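Local coordinates for conserved Archaeal protein (Sulfolobus acidocaldarius, PDB 4OPC) that reduces the double bonds of geranylgeranyl chains in archaeal membrane-lipid precursors, using one bound FAD per subunit, at residues A[182-187]-A[232-237]; A[268-273]-A[292-297]; A[272-277]-A[347-352]. All blocks are in the same frame, centred on the assembly; numbering follows the deposited sequence. Where two conformers were deposited one is given.

Interaction 1 (A[182-187]-A[232-237]). With PGT ((1S)-2-{[{[(2R)-2,3-dihydroxypropyl]oxy}(hydroxy)phosphoryl]oxy}-1-[(palmitoyloxy)methyl]ethyl stearate), chain C.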
loop_
_atom_site.group_PDB
_atom_site.type_symbol
_atom_site.label_atom_id
_atom_site.label_comp_id
_atom_site.label_asym_id
_atom_site.label_seq_id
_atom_site.Cartn_x
_atom_site.Cartn_y
_atom_site.Cartn_z
ATOM N N ASP A 182 -10.858 4.512 -6.305
ATOM C CA ASP A 182 -9.827 4.648 -5.271
ATOM C C ASP A 182 -8.910 3.423 -5.238
ATOM O O ASP A 182 -8.289 3.118 -4.209
ATOM C CB ASP A 182 -10.464 4.885 -3.899
ATOM C CG ASP A 182 -11.054 6.276 -3.740
ATOM O OD1 ASP A 182 -10.823 7.167 -4.587
ATOM O OD2 ASP A 182 -11.772 6.497 -2.746
ATOM N N ALA A 183 -8.801 2.728 -6.370
ATOM C CA ALA A 183 -7.826 1.657 -6.527
ATOM C C ALA A 183 -7.377 1.621 -7.971
ATOM O O ALA A 183 -8.040 2.186 -8.853
ATOM C CB ALA A 183 -8.433 0.300 -6.127
ATOM N N ASP A 184 -6.225 1.010 -8.193
ATOM C CA ASP A 184 -5.762 0.710 -9.533
ATOM C C ASP A 184 -5.742 -0.806 -9.728
ATOM O O ASP A 184 -5.618 -1.568 -8.774
ATOM C CB ASP A 184 -4.361 1.306 -9.780
ATOM C CG ASP A 184 -4.398 2.797 -10.132
ATOM O OD1 ASP A 184 -5.310 3.502 -9.651
ATOM O OD2 ASP A 184 -3.507 3.275 -10.886
ATOM N N VAL A 185 -5.855 -1.238 -10.971
ATOM C CA VAL A 185 -5.530 -2.608 -11.298
ATOM C C VAL A 185 -4.115 -2.505 -11.853
ATOM O O VAL A 185 -3.782 -1.559 -12.587
ATOM C CB VAL A 185 -6.518 -3.236 -12.303
ATOM C CG1 VAL A 185 -6.639 -2.406 -13.539
ATOM C CG2 VAL A 185 -6.089 -4.657 -12.671
ATOM N N ALA A 186 -3.258 -3.435 -11.471
ATOM C CA ALA A 186 -1.873 -3.401 -11.904
ATOM C C ALA A 186 -1.437 -4.803 -12.325
ATOM O O ALA A 186 -1.942 -5.806 -11.818
ATOM C CB ALA A 186 -0.983 -2.845 -10.808
ATOM N N TYR A 187 -0.517 -4.872 -13.280
ATOM C CA TYR A 187 -0.096 -6.125 -13.877
ATOM C C TYR A 187 1.381 -6.035 -14.167
ATOM O O TYR A 187 1.858 -4.967 -14.587
ATOM C CB TYR A 187 -0.849 -6.339 -15.196
ATOM C CG TYR A 187 -0.357 -7.535 -15.972
ATOM C CD1 TYR A 187 -0.788 -8.815 -15.657
ATOM C CD2 TYR A 187 0.553 -7.387 -17.014
ATOM C CE1 TYR A 187 -0.327 -9.902 -16.349
ATOM C CE2 TYR A 187 1.020 -8.480 -17.708
ATOM C CZ TYR A 187 0.573 -9.735 -17.377
ATOM O OH TYR A 187 1.013 -10.862 -18.047
ATOM N N GLY A 232 0.025 0.179 -13.971
ATOM C CA GLY A 232 -1.191 0.292 -13.192
ATOM C C GLY A 232 -2.110 1.270 -13.897
ATOM O O GLY A 232 -1.642 2.260 -14.490
ATOM N N ILE A 233 -3.409 0.994 -13.868
ATOM C CA ILE A 233 -4.401 1.927 -14.406
ATOM C C ILE A 233 -5.515 2.096 -13.387
ATOM O O ILE A 233 -5.803 1.177 -12.618
ATOM C CB ILE A 233 -4.968 1.470 -15.765
ATOM C CG1 ILE A 233 -5.768 0.191 -15.615
ATOM C CG2 ILE A 233 -3.851 1.271 -16.790
ATOM C CD1 ILE A 233 -6.377 -0.285 -16.914
ATOM N N GLN A 234 -6.133 3.271 -13.370
ATOM C CA GLN A 234 -7.191 3.563 -12.408
ATOM C C GLN A 234 -8.444 2.732 -12.663
ATOM O O GLN A 234 -8.902 2.600 -13.797
ATOM C CB GLN A 234 -7.524 5.055 -12.430
ATOM C CG GLN A 234 -8.600 5.438 -11.424
ATOM C CD GLN A 234 -8.809 6.923 -11.358
ATOM O OE1 GLN A 234 -8.557 7.645 -12.327
ATOM N NE2 GLN A 234 -9.302 7.398 -10.227
ATOM N N GLY A 235 -9.001 2.165 -11.594
ATOM C CA GLY A 235 -10.267 1.464 -11.697
ATOM C C GLY A 235 -11.485 2.381 -11.767
ATOM O O GLY A 235 -11.381 3.596 -11.579
ATOM N N GLY A 236 -12.653 1.808 -12.045
ATOM C CA GLY A 236 -13.887 2.569 -12.024
ATOM C C GLY A 236 -14.058 3.561 -13.159
ATOM O O GLY A 236 -14.936 4.412 -13.087
ATOM N N MET A 237 -13.245 3.436 -14.211
ATOM C CA MET A 237 -13.268 4.378 -15.330
ATOM C C MET A 237 -13.687 3.747 -16.656
ATOM O O MET A 237 -13.760 4.436 -17.674
ATOM C CB MET A 237 -11.888 5.025 -15.512
ATOM C CG MET A 237 -11.334 5.709 -14.268
ATOM S SD MET A 237 -12.285 7.163 -13.792
ATOM C CE MET A 237 -11.751 8.331 -15.038
HETATM C C48 PGT C . -1.189 7.928 -9.861
HETATM C C47 PGT C . -1.842 7.215 -8.696
HETATM C C46 PGT C . -1.793 5.719 -8.932
HETATM C C45 PGT C . -0.356 5.291 -9.155
HETATM C C44 PGT C . -0.166 3.840 -8.767
HETATM C C43 PGT C . -0.041 2.982 -10.013
HETATM C C42 PGT C . -0.023 1.529 -9.595
HETATM C C41 PGT C . 1.256 1.285 -8.835
HETATM C C40 PGT C . 1.673 -0.160 -8.960
HETATM C C39 PGT C . 3.180 -0.200 -8.845
HETATM C C38 PGT C . 3.603 0.427 -7.541
HETATM C C37 PGT C . 5.108 0.537 -7.521
HETATM C C36 PGT C . 5.522 1.064 -6.169
HETATM C C35 PGT C . 6.965 1.512 -6.190
HETATM C C34 PGT C . 7.350 1.978 -4.799
HETATM C C33 PGT C . 8.658 2.740 -4.809
HETATM C C32 PGT C . 9.471 2.441 -3.564
HETATM C C31 PGT C . 9.004 3.241 -2.357
HETATM O O31 PGT C . 8.728 2.633 -1.340
HETATM O O2 PGT C . 8.875 4.652 -2.390
HETATM C C2 PGT C . 9.918 5.407 -1.800
HETATM C C1 PGT C . 9.802 5.515 -0.294
HETATM O O3P PGT C . 8.906 4.629 0.348
HETATM P P PGT C . 7.666 5.247 1.120
HETATM O O1P PGT C . 7.166 6.358 0.224
HETATM O O2P PGT C . 6.572 4.217 1.352
HETATM O O4P PGT C . 8.062 5.865 2.533
HETATM C C4 PGT C . 9.399 6.133 2.905
HETATM C C5 PGT C . 9.462 6.834 4.243
HETATM O O5 PGT C . 10.230 6.065 5.140
HETATM C C6 PGT C . 8.065 7.017 4.785
HETATM O O6 PGT C . 7.826 6.156 5.874
HETATM C C3 PGT C . 9.900 6.851 -2.271
HETATM O O3 PGT C . 10.176 6.998 -3.643
HETATM C C11 PGT C . 9.477 8.075 -4.221
HETATM O O11 PGT C . 9.424 9.142 -3.642
HETATM C C12 PGT C . 8.782 7.901 -5.556
HETATM C C13 PGT C . 8.513 9.246 -6.197
HETATM C C14 PGT C . 7.798 9.030 -7.514
HETATM C C15 PGT C . 6.307 9.216 -7.337
HETATM C C16 PGT C . 5.607 9.138 -8.678
HETATM C C17 PGT C . 4.703 10.343 -8.827
HETATM C C18 PGT C . 4.228 10.478 -10.258
HETATM C C19 PGT C . 3.586 11.836 -10.457
HETATM C C20 PGT C . 4.632 12.934 -10.436
HETATM C C21 PGT C . 4.582 13.709 -11.737
HETATM C C22 PGT C . 4.955 15.159 -11.507
HETATM C C23 PGT C . 4.331 16.000 -12.599
HETATM C C24 PGT C . 4.443 17.470 -12.257
HETATM C C25 PGT C . 3.076 18.115 -12.326
HETATM C C26 PGT C . 2.783 18.829 -11.023
#
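Val185 and Ile233 form the central hydrogen-bonded pair of an antiparallel ladder between strands 183-193 and 226-234, neighbours in the large mixed sheet; both segments fall in the geranylgeranyl reductase catalytic family region. The strand segments 183-187 and 232-234 run at 152° to each other. Val185 N donates a hydrogen bond to Ile233 O and Ile233 N donates one to Val185 O, each at 2.9 Å. Where strand 226-234 ends, Gly235 N extends the ladder by one more bond, to Ala183 O. Asp184 with Gln234 and Ala186 with Gly232 are the non-hydrogen-bonded pairs on either side of the central one, and Gly232 CA makes a CA-H...O contact of 3.2 Å with Val185 O.

Val185 and Ile233 lie side by side on one face of the sheet. In both, CG1 sits between the backbone N and the carbonyl carbon (chi1 54° and 66°), and the two CG1 atoms meet at 3.4 Å, tighter than usual for carbons. Ala186 and Gly232 belong to the other face, where the lipid tail runs: PGT C42 lies 4.0 Å from Gly232 CA. In one of two modelled conformers, Asp184 lays its carboxylate across the Ile233-Gln234 peptide, OD1 3.3 Å from Gln234 CA, while OD2 reaches PGT C46 at 3.6 Å. Ala186 touches the flavin cofactor. Backbone bonding sets the spacing of the two strands, and the missing side chain at Gly232 leaves the lipid-facing surface low enough for an alkyl chain to pass close over the backbone.

Interaction 2 (A[268-273]-A[292-297]). With PGT ((1S)-2-{[{[(2R)-2,3-dihydroxypropyl]oxy}(hydroxy)phosphoryl]oxy}-1-[(palmitoyloxy)methyl]ethyl stearate), chain C.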
loop_
_atom_site.group_PDB
_atom_site.type_symbol
_atom_site.label_atom_id
_atom_site.label_comp_id
_atom_site.label_asym_id
_atom_site.label_seq_id
_atom_site.Cartn_x
_atom_site.Cartn_y
_atom_site.Cartn_z
ATOM N N ALA A 268 -3.091 -7.786 -10.013
ATOM C CA ALA A 268 -3.934 -7.702 -8.832
ATOM C C ALA A 268 -4.367 -6.254 -8.632
ATOM O O ALA A 268 -3.855 -5.334 -9.280
ATOM C CB ALA A 268 -3.179 -8.212 -7.589
ATOM N N LEU A 269 -5.311 -6.049 -7.728
ATOM C CA LEU A 269 -5.744 -4.704 -7.399
ATOM C C LEU A 269 -4.890 -4.088 -6.293
ATOM O O LEU A 269 -4.358 -4.807 -5.435
ATOM C CB LEU A 269 -7.222 -4.723 -7.008
ATOM C CG LEU A 269 -8.164 -4.786 -8.218
ATOM C CD1 LEU A 269 -9.282 -5.782 -7.999
ATOM C CD2 LEU A 269 -8.722 -3.397 -8.540
ATOM N N VAL A 270 -4.758 -2.768 -6.322
ATOM C CA VAL A 270 -4.044 -2.054 -5.277
ATOM C C VAL A 270 -4.829 -0.795 -4.871
ATOM O O VAL A 270 -5.158 0.047 -5.696
ATOM C CB VAL A 270 -2.560 -1.786 -5.676
ATOM C CG1 VAL A 270 -2.475 -0.987 -6.952
ATOM C CG2 VAL A 270 -1.784 -1.096 -4.552
ATOM N N PRO A 271 -5.155 -0.683 -3.582
ATOM C CA PRO A 271 -5.860 0.536 -3.153
ATOM C C PRO A 271 -4.971 1.771 -3.261
ATOM O O PRO A 271 -3.754 1.672 -3.136
ATOM C CB PRO A 271 -6.218 0.247 -1.692
ATOM C CG PRO A 271 -5.184 -0.765 -1.242
ATOM C CD PRO A 271 -4.818 -1.578 -2.461
ATOM N N THR A 272 -5.570 2.928 -3.538
ATOM C CA THR A 272 -4.798 4.161 -3.696
ATOM C C THR A 272 -5.477 5.316 -2.982
ATOM O O THR A 272 -5.791 6.328 -3.589
ATOM C CB THR A 272 -4.644 4.542 -5.183
ATOM O OG1 THR A 272 -5.942 4.766 -5.755
ATOM C CG2 THR A 272 -3.927 3.450 -5.983
ATOM N N ARG A 273 -5.691 5.189 -1.686
ATOM C CA ARG A 273 -6.427 6.200 -0.928
ATOM C C ARG A 273 -5.930 6.289 0.510
ATOM O O ARG A 273 -5.063 5.506 0.933
ATOM C CB ARG A 273 -7.926 5.881 -0.922
ATOM C CG ARG A 273 -8.256 4.459 -0.498
ATOM C CD ARG A 273 -9.696 4.390 0.041
ATOM N NE ARG A 273 -9.759 4.840 1.433
ATOM C CZ ARG A 273 -10.861 4.828 2.174
ATOM N NH1 ARG A 273 -10.811 5.179 3.460
ATOM N NH2 ARG A 273 -12.020 4.454 1.640
ATOM N N PHE A 292 -6.195 -0.405 3.528
ATOM C CA PHE A 292 -5.850 0.648 2.558
ATOM C C PHE A 292 -4.584 1.417 2.949
ATOM O O PHE A 292 -4.577 2.649 2.923
ATOM C CB PHE A 292 -7.012 1.639 2.333
ATOM C CG PHE A 292 -8.351 0.985 2.095
ATOM C CD1 PHE A 292 -8.468 -0.187 1.351
ATOM C CD2 PHE A 292 -9.505 1.555 2.627
ATOM C CE1 PHE A 292 -9.694 -0.765 1.126
ATOM C CE2 PHE A 292 -10.739 0.965 2.420
ATOM C CZ PHE A 292 -10.834 -0.194 1.677
ATOM N N THR A 293 -3.508 0.707 3.266
ATOM C CA THR A 293 -2.267 1.364 3.702
ATOM C C THR A 293 -1.321 1.879 2.584
ATOM O O THR A 293 -0.278 2.469 2.852
ATOM C CB THR A 293 -1.508 0.482 4.704
ATOM O OG1 THR A 293 -1.329 -0.830 4.150
ATOM C CG2 THR A 293 -2.299 0.362 5.998
ATOM N N VAL A 294 -1.716 1.719 1.339
ATOM C CA VAL A 294 -0.828 2.000 0.220
ATOM C C VAL A 294 -0.671 3.503 -0.031
ATOM O O VAL A 294 -1.642 4.266 0.078
ATOM C CB VAL A 294 -1.402 1.336 -1.024
ATOM C CG1 VAL A 294 -0.551 1.629 -2.254
ATOM C CG2 VAL A 294 -1.519 -0.168 -0.790
ATOM N N ASN A 295 0.548 3.929 -0.361
ATOM C CA ASN A 295 0.800 5.316 -0.770
ATOM C C ASN A 295 -0.035 5.681 -2.012
ATOM O O ASN A 295 0.097 5.046 -3.060
ATOM C CB ASN A 295 2.283 5.485 -1.086
ATOM C CG ASN A 295 2.665 6.918 -1.325
ATOM O OD1 ASN A 295 2.244 7.537 -2.315
ATOM N ND2 ASN A 295 3.469 7.469 -0.428
ATOM N N PRO A 296 -0.917 6.687 -1.905
ATOM C CA PRO A 296 -1.819 6.958 -3.036
ATOM C C PRO A 296 -1.150 7.529 -4.288
ATOM O O PRO A 296 -1.736 7.442 -5.368
ATOM C CB PRO A 296 -2.813 7.989 -2.465
ATOM C CG PRO A 296 -2.782 7.733 -0.980
ATOM C CD PRO A 296 -1.361 7.354 -0.667
ATOM N N VAL A 297 0.029 8.116 -4.160
ATOM C CA VAL A 297 0.666 8.736 -5.316
ATOM C C VAL A 297 1.600 7.781 -6.050
ATOM O O VAL A 297 1.618 7.757 -7.280
ATOM C CB VAL A 297 1.369 10.035 -4.938
ATOM C CG1 VAL A 297 2.293 10.498 -6.060
ATOM C CG2 VAL A 297 0.328 11.109 -4.670
HETATM C C48 PGT C . -1.189 7.928 -9.861
HETATM C C47 PGT C . -1.842 7.215 -8.696
HETATM C C46 PGT C . -1.793 5.719 -8.932
HETATM C C45 PGT C . -0.356 5.291 -9.155
HETATM C C44 PGT C . -0.166 3.840 -8.767
HETATM C C43 PGT C . -0.041 2.982 -10.013
HETATM C C42 PGT C . -0.023 1.529 -9.595
HETATM C C41 PGT C . 1.256 1.285 -8.835
HETATM C C40 PGT C . 1.673 -0.160 -8.960
HETATM C C39 PGT C . 3.180 -0.200 -8.845
HETATM C C38 PGT C . 3.603 0.427 -7.541
HETATM C C37 PGT C . 5.108 0.537 -7.521
HETATM C C36 PGT C . 5.522 1.064 -6.169
HETATM C C35 PGT C . 6.965 1.512 -6.190
HETATM C C34 PGT C . 7.350 1.978 -4.799
HETATM C C33 PGT C . 8.658 2.740 -4.809
HETATM C C32 PGT C . 9.471 2.441 -3.564
HETATM C C31 PGT C . 9.004 3.241 -2.357
HETATM O O31 PGT C . 8.728 2.633 -1.340
HETATM O O2 PGT C . 8.875 4.652 -2.390
HETATM C C2 PGT C . 9.918 5.407 -1.800
HETATM C C1 PGT C . 9.802 5.515 -0.294
HETATM O O3P PGT C . 8.906 4.629 0.348
HETATM P P PGT C . 7.666 5.247 1.120
HETATM O O1P PGT C . 7.166 6.358 0.224
HETATM O O2P PGT C . 6.572 4.217 1.352
HETATM O O4P PGT C . 8.062 5.865 2.533
HETATM C C4 PGT C . 9.399 6.133 2.905
HETATM C C5 PGT C . 9.462 6.834 4.243
HETATM O O5 PGT C . 10.230 6.065 5.140
HETATM C C6 PGT C . 8.065 7.017 4.785
HETATM O O6 PGT C . 7.826 6.156 5.874
HETATM C C3 PGT C . 9.900 6.851 -2.271
HETATM O O3 PGT C . 10.176 6.998 -3.643
HETATM C C11 PGT C . 9.477 8.075 -4.221
HETATM O O11 PGT C . 9.424 9.142 -3.642
HETATM C C12 PGT C . 8.782 7.901 -5.556
HETATM C C13 PGT C . 8.513 9.246 -6.197
HETATM C C14 PGT C . 7.798 9.030 -7.514
HETATM C C15 PGT C . 6.307 9.216 -7.337
HETATM C C16 PGT C . 5.607 9.138 -8.678
HETATM C C17 PGT C . 4.703 10.343 -8.827
HETATM C C18 PGT C . 4.228 10.478 -10.258
HETATM C C19 PGT C . 3.586 11.836 -10.457
HETATM C C20 PGT C . 4.632 12.934 -10.436
HETATM C C21 PGT C . 4.582 13.709 -11.737
HETATM C C22 PGT C . 4.955 15.159 -11.507
HETATM C C23 PGT C . 4.331 16.000 -12.599
HETATM C C24 PGT C . 4.443 17.470 -12.257
HETATM C C25 PGT C . 3.076 18.115 -12.326
HETATM C C26 PGT C . 2.783 18.829 -11.023
HETATM O O HOH W 1 -4.433 2.891 -0.093
#
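Phe292 and Arg273 pack as ring against guanidinium where the end of 261-271, an edge strand of the large mixed sheet, meets the irregular loop, with an Asx turn at Asn295, that leads to helix 302-322 beside flavin and lipid. Phe292 CD2 stands 3.5 Å from Arg273 NE, over the centre of one guanidinium face, with the two planes 41° apart. Arg273 starts away from the loop, but the bend at its third torsion (chi3 -81°) brings that guanidinium face back to Phe292 CD2; Glu176 holds its NH1 in a salt bridge. Pro271 CB touches the same ring at CD1.

Val294 is the third large contributor. Its CB closes to 3.2 Å on Pro271 O, CG2 meets Pro271 CG, and CG1 meets Val270 CG2 in one of the two modelled conformers of Val270. Val294 and Val270 also touch the flavin, so this apolar cluster borders the cofactor pocket. Farther along, Pro296 CB rests on Thr272 O, and Asn295 OD1 accepts from Val297 N to close the Asx turn at the lipid. One water accepts from Arg273 N at 3.1 Å and lies 3.1 Å from Val294 O, to which it can donate.

Interaction 3 (A[272-277]-A[347-352])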
loop_
_atom_site.group_PDB
_atom_site.type_symbol
_atom_site.label_atom_id
_atom_site.label_comp_id
_atom_site.label_asym_id
_atom_site.label_seq_id
_atom_site.Cartn_x
_atom_site.Cartn_y
_atom_site.Cartn_z
ATOM N N THR A 272 -5.570 2.928 -3.538
ATOM C CA THR A 272 -4.798 4.161 -3.696
ATOM C C THR A 272 -5.477 5.316 -2.982
ATOM O O THR A 272 -5.791 6.328 -3.589
ATOM C CB THR A 272 -4.644 4.542 -5.183
ATOM O OG1 THR A 272 -5.942 4.766 -5.755
ATOM C CG2 THR A 272 -3.927 3.450 -5.983
ATOM N N ARG A 273 -5.691 5.189 -1.686
ATOM C CA ARG A 273 -6.427 6.200 -0.928
ATOM C C ARG A 273 -5.930 6.289 0.510
ATOM O O ARG A 273 -5.063 5.506 0.933
ATOM C CB ARG A 273 -7.926 5.881 -0.922
ATOM C CG ARG A 273 -8.256 4.459 -0.498
ATOM C CD ARG A 273 -9.696 4.390 0.041
ATOM N NE ARG A 273 -9.759 4.840 1.433
ATOM C CZ ARG A 273 -10.861 4.828 2.174
ATOM N NH1 ARG A 273 -10.811 5.179 3.460
ATOM N NH2 ARG A 273 -12.020 4.454 1.640
ATOM N N ARG A 274 -6.478 7.250 1.252
ATOM C CA ARG A 274 -6.295 7.343 2.697
ATOM C C ARG A 274 -6.639 5.998 3.355
ATOM O O ARG A 274 -7.383 5.193 2.789
ATOM C CB ARG A 274 -7.198 8.450 3.238
ATOM C CG ARG A 274 -8.669 8.150 3.042
ATOM C CD ARG A 274 -9.496 9.422 2.808
ATOM N NE ARG A 274 -10.897 9.068 2.593
ATOM C CZ ARG A 274 -11.400 8.637 1.440
ATOM N NH1 ARG A 274 -10.625 8.505 0.370
ATOM N NH2 ARG A 274 -12.690 8.335 1.357
ATOM N N PRO A 275 -6.103 5.734 4.554
ATOM C CA PRO A 275 -6.408 4.428 5.159
ATOM C C PRO A 275 -7.869 4.302 5.590
ATOM O O PRO A 275 -8.637 5.268 5.539
ATOM C CB PRO A 275 -5.482 4.370 6.381
ATOM C CG PRO A 275 -5.092 5.790 6.657
ATOM C CD PRO A 275 -5.179 6.543 5.365
ATOM N N LEU A 276 -8.261 3.095 6.001
ATOM C CA LEU A 276 -9.557 2.909 6.644
ATOM C C LEU A 276 -9.724 3.967 7.721
ATOM O O LEU A 276 -8.797 4.201 8.495
ATOM C CB LEU A 276 -9.588 1.552 7.346
ATOM C CG LEU A 276 -10.131 0.271 6.722
ATOM C CD1 LEU A 276 -10.326 -0.757 7.841
ATOM C CD2 LEU A 276 -11.412 0.474 5.940
ATOM N N TYR A 277 -10.892 4.603 7.778
ATOM C CA TYR A 277 -11.114 5.677 8.742
ATOM C C TYR A 277 -10.805 5.246 10.170
ATOM O O TYR A 277 -10.215 6.014 10.934
ATOM C CB TYR A 277 -12.529 6.228 8.633
ATOM C CG TYR A 277 -12.716 7.162 7.465
ATOM C CD1 TYR A 277 -11.860 8.239 7.275
ATOM C CD2 TYR A 277 -13.734 6.965 6.544
ATOM C CE1 TYR A 277 -12.037 9.113 6.213
ATOM C CE2 TYR A 277 -13.911 7.836 5.474
ATOM C CZ TYR A 277 -13.052 8.892 5.320
ATOM O OH TYR A 277 -13.215 9.768 4.263
ATOM N N SER A 347 -3.101 13.333 2.704
ATOM C CA SER A 347 -2.640 14.432 1.869
ATOM C C SER A 347 -2.401 13.963 0.434
ATOM O O SER A 347 -2.777 14.635 -0.538
ATOM C CB SER A 347 -1.341 14.991 2.449
ATOM O OG SER A 347 -0.845 16.064 1.670
ATOM N N LEU A 348 -1.769 12.806 0.299
ATOM C CA LEU A 348 -1.447 12.272 -1.019
ATOM C C LEU A 348 -2.678 11.758 -1.762
ATOM O O LEU A 348 -2.666 11.687 -2.988
ATOM C CB LEU A 348 -0.363 11.205 -0.909
ATOM C CG LEU A 348 0.985 11.784 -0.486
ATOM C CD1 LEU A 348 1.976 10.648 -0.306
ATOM C CD2 LEU A 348 1.507 12.820 -1.495
ATOM N N ASP A 349 -3.742 11.426 -1.033
ATOM C CA ASP A 349 -5.013 11.024 -1.645
ATOM C C ASP A 349 -5.555 12.218 -2.456
ATOM O O ASP A 349 -6.013 12.066 -3.588
ATOM C CB ASP A 349 -5.962 10.549 -0.521
ATOM C CG ASP A 349 -7.224 9.844 -1.010
ATOM O OD1 ASP A 349 -7.553 9.879 -2.219
ATOM O OD2 ASP A 349 -7.920 9.279 -0.142
ATOM N N ILE A 350 -5.459 13.421 -1.895
ATOM C CA ILE A 350 -5.818 14.654 -2.601
ATOM C C ILE A 350 -4.910 14.867 -3.812
ATOM O O ILE A 350 -5.372 15.117 -4.935
ATOM C CB ILE A 350 -5.691 15.886 -1.668
ATOM C CG1 ILE A 350 -6.758 15.847 -0.572
ATOM C CG2 ILE A 350 -5.803 17.174 -2.453
ATOM C CD1 ILE A 350 -8.174 16.064 -1.070
ATOM N N PHE A 351 -3.601 14.769 -3.594
ATOM C CA PHE A 351 -2.639 15.037 -4.654
ATOM C C PHE A 351 -2.814 14.068 -5.829
ATOM O O PHE A 351 -2.814 14.493 -6.991
ATOM C CB PHE A 351 -1.215 15.021 -4.074
ATOM C CG PHE A 351 -0.162 15.583 -4.987
ATOM C CD1 PHE A 351 -0.360 16.769 -5.678
ATOM C CD2 PHE A 351 1.057 14.947 -5.110
ATOM C CE1 PHE A 351 0.628 17.278 -6.511
ATOM C CE2 PHE A 351 2.045 15.460 -5.937
ATOM C CZ PHE A 351 1.826 16.636 -6.625
ATOM N N ARG A 352 -3.017 12.785 -5.528
ATOM C CA ARG A 352 -3.293 11.783 -6.555
ATOM C C ARG A 352 -4.456 12.169 -7.475
ATOM O O ARG A 352 -4.384 11.979 -8.691
ATOM C CB ARG A 352 -3.596 10.419 -5.899
ATOM C CG ARG A 352 -4.498 9.529 -6.759
ATOM C CD ARG A 352 -4.967 8.281 -6.062
ATOM N NE ARG A 352 -6.099 8.475 -5.153
ATOM C CZ ARG A 352 -7.371 8.282 -5.492
ATOM N NH1 ARG A 352 -7.670 7.906 -6.721
ATOM N NH2 ARG A 352 -8.337 8.408 -4.592
#
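Asp349 OD2 is gripped twice by Arg274, once by its backbone N and once by its guanidinium NH1, each at 2.9 Å. The backbone bond is almost straight (174° at the hydrogen) and comes from above the carboxylate plane. The NH1 bond, which is also a salt bridge, meets OD2 on the syn side, with the oxygen near the guanidinium plane. Asp349 CG is anti to its own backbone N (chi1 -169°), which sends the carboxylate off the helix toward the loop. Its other oxygen, OD1, takes a salt bridge from Arg352 NH2 at 2.9 Å, one turn later in the helix, and a second from Arg353. Arg274, Asp349 and Arg352 therefore form a salt-bridge network, and the surrounding positive charge would be expected to keep this buried carboxylate ionised.

The NE/NH2 edge of the Arg274 guanidinium is fixed by Tyr277, whose OH is held side-on by two nitrogens, NE at 2.9 Å and NH2 at 3.3 Å. One guanidinium face of Arg274 lies over that of Arg273, the CZ of each about 3.9 Å above the other's plane. Arg273 in turn is tied back to its own loop, NE to Arg274 O at 2.8 Å and NH1 to Pro275 O. Arg352 bends at its third torsion (chi3 80°) and crosses Thr272 at about a right angle, its CD 3.7 Å from Thr272 OG1, which lies over one guanidinium face, offset toward its rim. Asp182 gives Arg352 a further salt bridge, and the side chain touches the bound lipid.

Helix 332-357 thus clasps the turn that follows strand 261-271, while helices 410-425 and 434-452 pack against Arg274 and Tyr277.

In the fold
Following the chain, interaction 1 comes first, closing the 44-residue, strand-rich excursion between 182-187 and 232-237. The chain then runs along strand 261-271 into 268-273, where interaction 2 closes a short loop to 292-297. Interaction 3 starts from the same stretch, since Thr272 and Arg273 belong to both, but reaches on to 347-352, so the two partly overlap while interaction 1 stands in series before them. Strand 183-193 lies beside 261-271, and Asp182 links interaction 1 to both others through the backbone of Thr272 and the side chain of Arg352. Together they tie the catalytic-domain sheet to the cofactor-side loop and to helix 332-357 around the lipid.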